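Local structure of transcription factor inhibitor I-kappa-B-beta (Mus musculus, 1OY3) at residues T11-A16 with Q46-L51; T80-A85 with H159-V164; A182-P187 with L212-D217; G192-H197 with P218-Y223. The protein inhibits NF-kappa-B by binding it and trapping it in the cytoplasm, and in its unphosphorylated, resynthesised form can accompany it into the nucleus. All coordinates share one frame; numbering follows the deposited sequence.

Contact 1 (T11-A16 with Q46-L51)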
loop_
_atom_site.group_PDB
_atom_site.type_symbol
_atom_site.label_atom_id
_atom_site.label_comp_id
_atom_site.label_asym_id
_atom_site.label_seq_id
_atom_site.Cartn_x
_atom_site.Cartn_y
_atom_site.Cartn_z
ATOM N N THR C 11 18.691 15.578 -6.588
ATOM C CA THR C 11 19.853 16.417 -6.333
ATOM C C THR C 11 21.118 15.591 -6.546
ATOM O O THR C 11 21.051 14.434 -6.960
ATOM C CB THR C 11 19.864 16.941 -4.894
ATOM O OG1 THR C 11 20.216 15.874 -4.009
ATOM C CG2 THR C 11 18.492 17.482 -4.513
ATOM N N ALA C 12 22.271 16.186 -6.263
ATOM C CA ALA C 12 23.541 15.486 -6.426
ATOM C C ALA C 12 23.562 14.244 -5.529
ATOM O O ALA C 12 24.197 13.237 -5.854
ATOM C CB ALA C 12 24.701 16.416 -6.079
ATOM N N LEU C 13 22.866 14.321 -4.396
ATOM C CA LEU C 13 22.794 13.188 -3.483
ATOM C C LEU C 13 22.056 12.031 -4.139
ATOM O O LEU C 13 22.607 10.936 -4.250
ATOM C CB LEU C 13 22.074 13.561 -2.192
ATOM C CG LEU C 13 22.914 13.734 -0.930
ATOM C CD1 LEU C 13 21.998 13.607 0.268
ATOM C CD2 LEU C 13 24.006 12.674 -0.856
ATOM N N HIS C 14 20.818 12.275 -4.575
ATOM C CA HIS C 14 20.015 11.228 -5.214
ATOM C C HIS C 14 20.811 10.538 -6.304
ATOM O O HIS C 14 20.798 9.311 -6.421
ATOM C CB HIS C 14 18.733 11.792 -5.851
ATOM C CG HIS C 14 17.745 12.341 -4.869
ATOM N ND1 HIS C 14 17.808 13.631 -4.391
ATOM C CD2 HIS C 14 16.664 11.774 -4.279
ATOM C CE1 HIS C 14 16.809 13.838 -3.553
ATOM N NE2 HIS C 14 16.098 12.726 -3.467
ATOM N N LEU C 15 21.509 11.333 -7.104
ATOM C CA LEU C 15 22.294 10.788 -8.200
ATOM C C LEU C 15 23.519 10.024 -7.718
ATOM O O LEU C 15 23.995 9.128 -8.406
ATOM C CB LEU C 15 22.709 11.906 -9.161
ATOM C CG LEU C 15 21.555 12.650 -9.839
ATOM C CD1 LEU C 15 22.099 13.802 -10.666
ATOM C CD2 LEU C 15 20.768 11.690 -10.704
ATOM N N ALA C 16 24.031 10.372 -6.542
ATOM C CA ALA C 16 25.194 9.665 -6.020
ATOM C C ALA C 16 24.787 8.225 -5.709
ATOM O O ALA C 16 25.551 7.297 -5.964
ATOM C CB ALA C 16 25.728 10.355 -4.758
ATOM N N GLN C 46 10.858 10.729 -2.981
ATOM C CA GLN C 46 11.962 9.956 -2.431
ATOM C C GLN C 46 13.152 10.795 -1.995
ATOM O O GLN C 46 13.496 11.792 -2.628
ATOM C CB GLN C 46 12.451 8.949 -3.464
ATOM C CG GLN C 46 11.410 7.975 -3.960
ATOM C CD GLN C 46 11.886 7.246 -5.198
ATOM O OE1 GLN C 46 11.428 6.138 -5.512
ATOM N NE2 GLN C 46 12.801 7.876 -5.925
ATOM N N THR C 47 13.784 10.382 -0.904
ATOM C CA THR C 47 14.976 11.064 -0.414
ATOM C C THR C 47 16.121 10.147 -0.830
ATOM O O THR C 47 15.891 9.109 -1.461
ATOM C CB THR C 47 14.962 11.184 1.118
ATOM O OG1 THR C 47 14.902 9.872 1.694
ATOM C CG2 THR C 47 13.753 12.000 1.575
ATOM N N ALA C 48 17.351 10.510 -0.491
ATOM C CA ALA C 48 18.492 9.668 -0.831
ATOM C C ALA C 48 18.391 8.351 -0.059
ATOM O O ALA C 48 18.775 7.291 -0.562
ATOM C CB ALA C 48 19.787 10.382 -0.479
ATOM N N LEU C 49 17.871 8.427 1.166
ATOM C CA LEU C 49 17.722 7.244 2.019
ATOM C C LEU C 49 16.796 6.257 1.320
ATOM O O LEU C 49 17.107 5.085 1.207
ATOM C CB LEU C 49 17.108 7.621 3.378
ATOM C CG LEU C 49 17.623 6.959 4.661
ATOM C CD1 LEU C 49 16.471 6.789 5.661
ATOM C CD2 LEU C 49 18.251 5.631 4.344
ATOM N N HIS C 50 15.648 6.751 0.864
ATOM C CA HIS C 50 14.660 5.925 0.169
ATOM C C HIS C 50 15.320 5.185 -0.985
ATOM O O HIS C 50 15.107 3.988 -1.190
ATOM C CB HIS C 50 13.535 6.786 -0.411
ATOM C CG HIS C 50 12.568 7.314 0.600
ATOM N ND1 HIS C 50 12.261 8.657 0.701
ATOM C CD2 HIS C 50 11.776 6.680 1.496
ATOM C CE1 HIS C 50 11.320 8.826 1.612
ATOM N NE2 HIS C 50 11.008 7.641 2.111
ATOM N N LEU C 51 16.109 5.914 -1.760
ATOM C CA LEU C 51 16.787 5.313 -2.897
ATOM C C LEU C 51 17.731 4.203 -2.454
ATOM O O LEU C 51 17.757 3.136 -3.051
ATOM C CB LEU C 51 17.561 6.390 -3.669
ATOM C CG LEU C 51 16.635 7.408 -4.337
ATOM C CD1 LEU C 51 17.447 8.546 -4.963
ATOM C CD2 LEU C 51 15.786 6.696 -5.376
#
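The first turn of helix 12-18 lies against the first turn of helix 48-55, the backbones coming closest where the CA atoms of His14 and Ala48 are 4.9 Å apart. The His14 imidazole spans this gap. Its NE2 donates to Gln46 O at 2.9 Å, with an N-H...O angle of 150°; the oxygen sits in the ring plane, although the donor is tilted from the plane of the carbonyl. With CG anti to the carbonyl carbon (chi1 -66°), the ring stands beside its own backbone N, where ND1 accepts from Thr11 N at 3.1 Å. Histidine suits the place because it can accept at one nitrogen and donate at the other. With Thr11 OG1 accepting from Leu13 N, Thr11 and His14 form a capping box, in the Thr-x-Leu-His signature of ankyrin repeats, which recurs at Thr47 to His50. Leu51 CD1 meets the edge of the His14 ring 3.4 Å from CD2, the two side chains crossing at about a right angle. Ala48, at the closest approach of the backbones, is small, and its CB touches Leu13 CD1 at 4.0 Å. Leu13 also packs on Leu25 of helix 22-32, and Leu51 on Val17.

Contact 2 (T80-A85 with H159-V164)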
loop_
_atom_site.group_PDB
_atom_site.type_symbol
_atom_site.label_atom_id
_atom_site.label_comp_id
_atom_site.label_asym_id
_atom_site.label_seq_id
_atom_site.Cartn_x
_atom_site.Cartn_y
_atom_site.Cartn_z
ATOM N N THR C 80 8.130 4.902 4.204
ATOM C CA THR C 80 9.357 5.381 4.840
ATOM C C THR C 80 10.426 4.499 4.223
ATOM O O THR C 80 10.103 3.578 3.455
ATOM C CB THR C 80 9.385 5.099 6.343
ATOM O OG1 THR C 80 9.204 3.693 6.552
ATOM C CG2 THR C 80 8.287 5.866 7.066
ATOM N N ALA C 81 11.688 4.762 4.562
ATOM C CA ALA C 81 12.796 3.953 4.062
ATOM C C ALA C 81 12.605 2.511 4.540
ATOM O O ALA C 81 12.878 1.564 3.801
ATOM C CB ALA C 81 14.137 4.496 4.576
ATOM N N LEU C 82 12.133 2.347 5.778
ATOM C CA LEU C 82 11.904 1.008 6.323
ATOM C C LEU C 82 10.814 0.292 5.538
ATOM O O LEU C 82 10.895 -0.908 5.335
ATOM C CB LEU C 82 11.502 1.052 7.814
ATOM C CG LEU C 82 11.249 -0.331 8.451
ATOM C CD1 LEU C 82 12.493 -1.192 8.278
ATOM C CD2 LEU C 82 10.884 -0.209 9.949
ATOM N N HIS C 83 9.784 1.019 5.111
ATOM C CA HIS C 83 8.697 0.405 4.342
ATOM C C HIS C 83 9.217 -0.171 3.045
ATOM O O HIS C 83 8.810 -1.247 2.636
ATOM C CB HIS C 83 7.608 1.419 3.974
ATOM C CG HIS C 83 6.540 1.577 5.009
ATOM N ND1 HIS C 83 6.470 2.670 5.844
ATOM C CD2 HIS C 83 5.489 0.787 5.330
ATOM C CE1 HIS C 83 5.418 2.548 6.636
ATOM N NE2 HIS C 83 4.808 1.413 6.344
ATOM N N LEU C 84 10.093 0.584 2.391
ATOM C CA LEU C 84 10.668 0.181 1.118
ATOM C C LEU C 84 11.545 -1.052 1.283
ATOM O O LEU C 84 11.535 -1.942 0.435
ATOM C CB LEU C 84 11.468 1.346 0.513
ATOM C CG LEU C 84 10.626 2.593 0.207
ATOM C CD1 LEU C 84 11.525 3.759 -0.207
ATOM C CD2 LEU C 84 9.631 2.265 -0.900
ATOM N N ALA C 85 12.299 -1.103 2.375
ATOM C CA ALA C 85 13.161 -2.239 2.637
ATOM C C ALA C 85 12.308 -3.492 2.711
ATOM O O ALA C 85 12.709 -4.547 2.219
ATOM C CB ALA C 85 13.926 -2.054 3.962
ATOM N N HIS C 159 -0.686 0.598 5.777
ATOM C CA HIS C 159 0.245 -0.463 6.171
ATOM C C HIS C 159 1.451 0.007 6.956
ATOM O O HIS C 159 2.065 1.009 6.615
ATOM C CB HIS C 159 0.783 -1.184 4.939
ATOM C CG HIS C 159 -0.236 -2.017 4.230
ATOM N ND1 HIS C 159 -0.082 -2.420 2.923
ATOM C CD2 HIS C 159 -1.394 -2.568 4.660
ATOM C CE1 HIS C 159 -1.100 -3.189 2.579
ATOM N NE2 HIS C 159 -1.911 -3.294 3.616
ATOM N N THR C 160 1.784 -0.731 8.006
ATOM C CA THR C 160 2.970 -0.442 8.796
ATOM C C THR C 160 3.993 -1.384 8.174
ATOM O O THR C 160 3.634 -2.226 7.352
ATOM C CB THR C 160 2.785 -0.840 10.251
ATOM O OG1 THR C 160 2.626 -2.261 10.327
ATOM C CG2 THR C 160 1.557 -0.155 10.840
ATOM N N PRO C 161 5.279 -1.268 8.551
ATOM C CA PRO C 161 6.281 -2.163 7.965
ATOM C C PRO C 161 5.971 -3.657 8.110
ATOM O O PRO C 161 6.188 -4.435 7.167
ATOM C CB PRO C 161 7.564 -1.762 8.691
ATOM C CG PRO C 161 7.371 -0.288 8.882
ATOM C CD PRO C 161 5.925 -0.222 9.365
ATOM N N LEU C 162 5.454 -4.065 9.270
ATOM C CA LEU C 162 5.156 -5.489 9.479
ATOM C C LEU C 162 4.148 -6.010 8.452
ATOM O O LEU C 162 4.331 -7.100 7.881
ATOM C CB LEU C 162 4.633 -5.738 10.897
ATOM C CG LEU C 162 4.382 -7.223 11.217
ATOM C CD1 LEU C 162 5.675 -8.025 11.067
ATOM C CD2 LEU C 162 3.835 -7.354 12.638
ATOM N N HIS C 163 3.084 -5.238 8.238
ATOM C CA HIS C 163 2.065 -5.591 7.255
ATOM C C HIS C 163 2.738 -5.875 5.927
ATOM O O HIS C 163 2.458 -6.878 5.273
ATOM C CB HIS C 163 1.088 -4.435 7.057
ATOM C CG HIS C 163 0.191 -4.193 8.221
ATOM N ND1 HIS C 163 -0.188 -2.926 8.612
ATOM C CD2 HIS C 163 -0.423 -5.052 9.067
ATOM C CE1 HIS C 163 -0.998 -3.018 9.652
ATOM N NE2 HIS C 163 -1.157 -4.297 9.947
ATOM N N VAL C 164 3.628 -4.975 5.526
ATOM C CA VAL C 164 4.346 -5.132 4.268
ATOM C C VAL C 164 5.187 -6.412 4.291
ATOM O O VAL C 164 5.118 -7.212 3.364
ATOM C CB VAL C 164 5.253 -3.898 3.989
ATOM C CG1 VAL C 164 5.868 -3.985 2.590
ATOM C CG2 VAL C 164 4.424 -2.622 4.105
#
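His83 of ankyrin repeat 3 hands its NE2 hydrogen to the carbonyl O of His159 at the start of repeat 4, a bond of 2.8 Å. The first helices of repeats 3 and 4 open with the Thr-Pro-Leu-His motif of ankyrin repeats, complete in Thr160 to His163 and with Ala for Pro in Thr80 to His83. CG of His83 lies beside its own backbone N (chi1 -88°), which brings ND1 back to the N-cap residue: it accepts from Thr80 N at 3.2 Å, and Thr80 OG1 shares a hydrogen bond with it. Gripped at both nitrogens, the ring has its rotation fixed, though His159 O lies 25° out of the ring plane. Pro161 covers one face, its CG 4.0 Å from the ring centroid and almost on the ring normal, a CH-pi contact. Proline fits here because the first turn of a helix asks for no backbone N-H from this position. The same CG touches Leu82 CD2 at 3.7 Å; Leu82 extends its CG trans to the backbone N (chi1 -180°), and the two side chains meet at about a right angle. In repeat 4, His163 is bonded at both nitrogens in a similar way, ND1 accepting from Thr160 N and NE2 bonding to Lys186 O. Val164 turns both methyls to His83, CG1 toward its carbonyl O and CG2 to the edge of its ring, 3.8 Å from CD2.

Contact 3 (A182-P187 with L212-D217)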
loop_
_atom_site.group_PDB
_atom_site.type_symbol
_atom_site.label_atom_id
_atom_site.label_comp_id
_atom_site.label_asym_id
_atom_site.label_seq_id
_atom_site.Cartn_x
_atom_site.Cartn_y
_atom_site.Cartn_z
ATOM N N ALA C 182 7.931 -4.670 16.941
ATOM C CA ALA C 182 6.782 -4.229 16.154
ATOM C C ALA C 182 5.479 -4.790 16.740
ATOM O O ALA C 182 5.463 -5.863 17.349
ATOM C CB ALA C 182 6.940 -4.668 14.698
ATOM N N ASP C 183 4.384 -4.055 16.564
ATOM C CA ASP C 183 3.083 -4.496 17.077
ATOM C C ASP C 183 2.516 -5.622 16.198
ATOM O O ASP C 183 2.035 -5.380 15.093
ATOM C CB ASP C 183 2.133 -3.303 17.115
ATOM C CG ASP C 183 0.744 -3.666 17.589
ATOM O OD1 ASP C 183 0.460 -4.865 17.835
ATOM O OD2 ASP C 183 -0.068 -2.729 17.710
ATOM N N LEU C 184 2.571 -6.852 16.703
ATOM C CA LEU C 184 2.083 -8.021 15.963
ATOM C C LEU C 184 0.562 -8.154 15.837
ATOM O O LEU C 184 0.074 -9.089 15.195
ATOM C CB LEU C 184 2.640 -9.306 16.593
ATOM C CG LEU C 184 4.061 -9.805 16.261
ATOM C CD1 LEU C 184 4.976 -8.678 15.785
ATOM C CD2 LEU C 184 4.623 -10.464 17.498
ATOM N N ASN C 185 -0.196 -7.240 16.434
ATOM C CA ASN C 185 -1.655 -7.345 16.359
ATOM C C ASN C 185 -2.318 -6.205 15.602
ATOM O O ASN C 185 -3.529 -6.215 15.405
ATOM C CB ASN C 185 -2.257 -7.405 17.767
ATOM C CG ASN C 185 -1.730 -8.567 18.576
ATOM O OD1 ASN C 185 -1.714 -9.705 18.105
ATOM N ND2 ASN C 185 -1.300 -8.290 19.807
ATOM N N LYS C 186 -1.515 -5.229 15.192
ATOM C CA LYS C 186 -1.975 -4.035 14.480
ATOM C C LYS C 186 -2.830 -4.309 13.246
ATOM O O LYS C 186 -2.347 -4.841 12.246
ATOM C CB LYS C 186 -0.757 -3.187 14.084
ATOM C CG LYS C 186 -1.087 -1.914 13.311
ATOM C CD LYS C 186 -1.914 -0.923 14.116
ATOM C CE LYS C 186 -1.201 -0.460 15.386
ATOM N NZ LYS C 186 0.084 0.266 15.154
ATOM N N PRO C 187 -4.114 -3.924 13.291
ATOM C CA PRO C 187 -5.002 -4.152 12.145
ATOM C C PRO C 187 -4.771 -3.119 11.042
ATOM O O PRO C 187 -4.561 -1.949 11.342
ATOM C CB PRO C 187 -6.407 -3.982 12.741
ATOM C CG PRO C 187 -6.195 -3.944 14.240
ATOM C CD PRO C 187 -4.851 -3.310 14.402
ATOM N N LEU C 212 2.437 -16.510 15.236
ATOM C CA LEU C 212 1.791 -17.271 16.307
ATOM C C LEU C 212 2.696 -17.515 17.514
ATOM O O LEU C 212 2.331 -17.187 18.645
ATOM C CB LEU C 212 1.251 -18.602 15.757
ATOM C CG LEU C 212 -0.043 -18.420 14.950
ATOM C CD1 LEU C 212 -0.423 -19.725 14.255
ATOM C CD2 LEU C 212 -1.173 -17.933 15.883
ATOM N N LYS C 213 3.881 -18.067 17.280
ATOM C CA LYS C 213 4.798 -18.331 18.379
ATOM C C LYS C 213 5.119 -17.045 19.143
ATOM O O LYS C 213 5.319 -17.083 20.359
ATOM C CB LYS C 213 6.084 -18.988 17.862
ATOM C CG LYS C 213 5.824 -20.137 16.896
ATOM C CD LYS C 213 6.672 -21.369 17.172
ATOM C CE LYS C 213 8.152 -21.141 16.923
ATOM N NZ LYS C 213 8.901 -22.425 17.065
ATOM N N ALA C 214 5.151 -15.908 18.448
ATOM C CA ALA C 214 5.444 -14.637 19.122
ATOM C C ALA C 214 4.240 -14.080 19.878
ATOM O O ALA C 214 4.307 -12.988 20.457
ATOM C CB ALA C 214 5.958 -13.607 18.132
ATOM N N GLY C 215 3.132 -14.816 19.861
ATOM C CA GLY C 215 1.961 -14.393 20.606
ATOM C C GLY C 215 0.918 -13.512 19.946
ATOM O O GLY C 215 0.191 -12.801 20.643
ATOM N N ALA C 216 0.845 -13.531 18.619
ATOM C CA ALA C 216 -0.152 -12.734 17.921
ATOM C C ALA C 216 -1.517 -13.331 18.272
ATOM O O ALA C 216 -1.746 -14.532 18.082
ATOM C CB ALA C 216 0.083 -12.793 16.412
ATOM N N ASP C 217 -2.413 -12.492 18.783
ATOM C CA ASP C 217 -3.751 -12.927 19.190
ATOM C C ASP C 217 -4.608 -13.494 18.054
ATOM O O ASP C 217 -5.202 -12.748 17.287
ATOM C CB ASP C 217 -4.492 -11.764 19.846
ATOM C CG ASP C 217 -5.788 -12.200 20.497
ATOM O OD1 ASP C 217 -6.422 -11.363 21.181
ATOM O OD2 ASP C 217 -6.169 -13.382 20.325
HETATM O O HOH W 1 -3.897 -10.477 15.799
#
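Leu184 provides the apolar part of this surface contact, pointing its side chain at the end of helix 205-213. Its CD2 presses on Ala214 CB at 3.5 Å, tighter than usual for two carbons, while its CB lies 4.3 Å from Ala216 CB. The small alanines let the two backbones draw near, and Leu211 of the same helix packs on both Leu184 and Ala216. Hydrogen bonding across the contact falls to Asn185, whose OD1 accepts from Asp217 N at 3.0 Å, with an N-H...O angle of 151° and the donor tilted 27° from the carbonyl plane. A water backs this bond, donating both to Asn185 OD1 and to Asp217 O, the latter at 3.0 Å. Gly215-Ala216-Asp217, and Ala182-Asp183 in the other segment, belong to the turn that follows the second helix of an ankyrin repeat, here in repeats 5 and 4. Gly215 supplies the positive phi of a Schellman motif, where a side chain would press on the preceding carbonyl. Local polar bonds shape the other turn: Asp183 OD1 takes Asn185 N at 2.8 Å from above the carboxylate plane, an Asx turn within a type I turn running to Lys186. The Asp217 carboxylate likewise serves its own chain, OD2 accepting from Thr219 N. Lys186 NZ forms a salt bridge with Glu152 and a second, long one with Asp183 OD2.

Contact 4 (G192-H197 with P218-Y223)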
loop_
_atom_site.group_PDB
_atom_site.type_symbol
_atom_site.label_atom_id
_atom_site.label_comp_id
_atom_site.label_asym_id
_atom_site.label_seq_id
_atom_site.Cartn_x
_atom_site.Cartn_y
_atom_site.Cartn_z
ATOM N N GLY C 192 -9.702 -4.152 8.678
ATOM C CA GLY C 192 -9.177 -4.595 9.951
ATOM C C GLY C 192 -8.394 -5.890 9.988
ATOM O O GLY C 192 -8.444 -6.621 10.974
ATOM N N ARG C 193 -7.672 -6.193 8.921
ATOM C CA ARG C 193 -6.877 -7.407 8.923
ATOM C C ARG C 193 -5.643 -7.219 9.811
ATOM O O ARG C 193 -4.982 -6.189 9.770
ATOM C CB ARG C 193 -6.463 -7.764 7.500
ATOM C CG ARG C 193 -7.647 -8.153 6.632
ATOM C CD ARG C 193 -7.253 -8.300 5.194
ATOM N NE ARG C 193 -7.082 -6.994 4.583
ATOM C CZ ARG C 193 -6.863 -6.798 3.287
ATOM N NH1 ARG C 193 -6.778 -7.830 2.465
ATOM N NH2 ARG C 193 -6.775 -5.565 2.811
ATOM N N THR C 194 -5.363 -8.220 10.636
ATOM C CA THR C 194 -4.203 -8.188 11.522
ATOM C C THR C 194 -3.070 -8.869 10.754
ATOM O O THR C 194 -3.284 -9.393 9.661
ATOM C CB THR C 194 -4.449 -9.038 12.794
ATOM O OG1 THR C 194 -4.729 -10.393 12.403
ATOM C CG2 THR C 194 -5.620 -8.506 13.603
ATOM N N PRO C 195 -1.847 -8.857 11.308
ATOM C CA PRO C 195 -0.753 -9.521 10.606
ATOM C C PRO C 195 -1.113 -10.989 10.337
ATOM O O PRO C 195 -0.813 -11.532 9.269
ATOM C CB PRO C 195 0.398 -9.374 11.581
ATOM C CG PRO C 195 0.161 -8.026 12.134
ATOM C CD PRO C 195 -1.325 -8.016 12.400
ATOM N N LEU C 196 -1.769 -11.630 11.303
ATOM C CA LEU C 196 -2.163 -13.024 11.142
ATOM C C LEU C 196 -3.140 -13.202 9.986
ATOM O O LEU C 196 -3.082 -14.211 9.295
ATOM C CB LEU C 196 -2.783 -13.579 12.437
ATOM C CG LEU C 196 -1.835 -13.890 13.605
ATOM C CD1 LEU C 196 -2.640 -14.327 14.826
ATOM C CD2 LEU C 196 -0.855 -14.976 13.210
ATOM N N HIS C 197 -4.037 -12.234 9.774
ATOM C CA HIS C 197 -4.990 -12.331 8.666
ATOM C C HIS C 197 -4.236 -12.218 7.349
ATOM O O HIS C 197 -4.543 -12.924 6.386
ATOM C CB HIS C 197 -6.044 -11.217 8.712
ATOM C CG HIS C 197 -7.136 -11.437 9.714
ATOM N ND1 HIS C 197 -7.158 -10.813 10.944
ATOM C CD2 HIS C 197 -8.266 -12.180 9.648
ATOM C CE1 HIS C 197 -8.258 -11.159 11.590
ATOM N NE2 HIS C 197 -8.947 -11.988 10.826
ATOM N N PRO C 218 -4.725 -14.831 17.975
ATOM C CA PRO C 218 -5.510 -15.493 16.929
ATOM C C PRO C 218 -7.025 -15.297 17.050
ATOM O O PRO C 218 -7.791 -15.814 16.230
ATOM C CB PRO C 218 -5.103 -16.949 17.084
ATOM C CG PRO C 218 -4.998 -17.076 18.564
ATOM C CD PRO C 218 -4.260 -15.813 18.973
ATOM N N THR C 219 -7.452 -14.536 18.055
ATOM C CA THR C 219 -8.876 -14.290 18.264
ATOM C C THR C 219 -9.357 -12.972 17.640
ATOM O O THR C 219 -10.537 -12.627 17.725
ATOM C CB THR C 219 -9.211 -14.272 19.768
ATOM O OG1 THR C 219 -10.611 -14.504 19.941
ATOM C CG2 THR C 219 -8.876 -12.918 20.379
ATOM N N ALA C 220 -8.444 -12.238 17.015
ATOM C CA ALA C 220 -8.791 -10.963 16.403
ATOM C C ALA C 220 -9.653 -11.170 15.165
ATOM O O ALA C 220 -9.397 -12.063 14.362
ATOM C CB ALA C 220 -7.516 -10.197 16.027
ATOM N N ARG C 221 -10.677 -10.344 15.005
ATOM C CA ARG C 221 -11.524 -10.470 13.826
ATOM C C ARG C 221 -11.491 -9.201 12.985
ATOM O O ARG C 221 -11.321 -8.101 13.509
ATOM C CB ARG C 221 -12.960 -10.807 14.231
ATOM C CG ARG C 221 -13.585 -9.849 15.225
ATOM C CD ARG C 221 -14.861 -10.456 15.795
ATOM N NE ARG C 221 -14.596 -11.748 16.423
ATOM C CZ ARG C 221 -15.527 -12.536 16.953
ATOM N NH1 ARG C 221 -16.801 -12.169 16.937
ATOM N NH2 ARG C 221 -15.181 -13.696 17.503
ATOM N N MET C 222 -11.611 -9.349 11.672
ATOM C CA MET C 222 -11.626 -8.165 10.836
ATOM C C MET C 222 -13.005 -7.535 11.002
ATOM O O MET C 222 -13.879 -8.129 11.635
ATOM C CB MET C 222 -11.318 -8.518 9.378
ATOM C CG MET C 222 -11.839 -9.841 8.893
ATOM S SD MET C 222 -10.830 -10.424 7.508
ATOM C CE MET C 222 -11.364 -9.345 6.165
ATOM N N TYR C 223 -13.191 -6.331 10.466
ATOM C CA TYR C 223 -14.454 -5.611 10.585
ATOM C C TYR C 223 -15.702 -6.480 10.424
ATOM O O TYR C 223 -16.705 -6.270 11.113
ATOM C CB TYR C 223 -14.496 -4.466 9.571
ATOM C CG TYR C 223 -13.437 -3.415 9.791
ATOM C CD1 TYR C 223 -13.102 -2.517 8.779
ATOM C CD2 TYR C 223 -12.759 -3.320 11.008
ATOM C CE1 TYR C 223 -12.114 -1.555 8.965
ATOM C CE2 TYR C 223 -11.772 -2.361 11.212
ATOM C CZ TYR C 223 -11.453 -1.482 10.184
ATOM O OH TYR C 223 -10.465 -0.544 10.368
HETATM O O HOH W 2 -9.055 -6.358 13.618
#
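The Tyr223 ring lies flat over the backbone of Gly192, whose N sits 3.4 Å above the ring's centre, with Gly192 CA adding a CH-pi contact to the same ring. Glycine, having no side chain, lets its backbone lie this close to the ring, and its positive phi also favours glycine. Met222 CA lies 3.5 Å from Gly192 O in a CA-H...O contact, and a water at 2.7 Å donates to the same oxygen and to Arg221 O. His197 presents two aspects to the loop. At its edge, CE1 is 3.1 Å from Ala220 O; over one face comes Met222 CB, while Met222 SD approaches obliquely, 4.3 Å from the ring centroid. Met222 reaches there with CG set between its backbone N and carbonyl carbon (chi1 35°), and its far end runs alongside Arg193, Met222 CE lying 3.9 Å from Arg193 CG. The guanidinium of Arg193 forms salt bridges with Glu201 and Glu188. In this ankyrin repeat, the fifth, Thr194 to His197 is the Thr-Pro-Leu-His motif: Thr194 and His197 make a capping box, and His197 NE2 bonds to Arg226 O further along the chain. Thr194 spends OG1 on the cap and turns its methyl, CG2, to Ala220 CB at 3.5 Å. Leu196 directs CD1 onto Pro218 CA at 3.7 Å, and also packs on Leu208 of helix 205-213.

How the contacts relate
From the N terminus, contact 1 closes the loop between the first helices of ankyrin repeats 1 and 2. Contact 2 follows in series and closes a much longer one, joining repeats 3 and 4 across a span that includes the unmodelled residues 109-143. The two touch through Leu49 and His50 against Ala81 and Leu84. Contacts 3 and 4 cross, because 192-197 falls between 182-187 and 212-217, and 218-223 continues directly from 217. Contact 3 ties the turn of repeat 4 to that of repeat 5; contact 4 folds repeat 5 back on itself. Contact 2 meets contact 3 where Leu162 packs on Leu184, and contact 4 where Leu162 packs on Pro195, whereas contacts 1 and 4 lie about 37 Å apart, centre to centre.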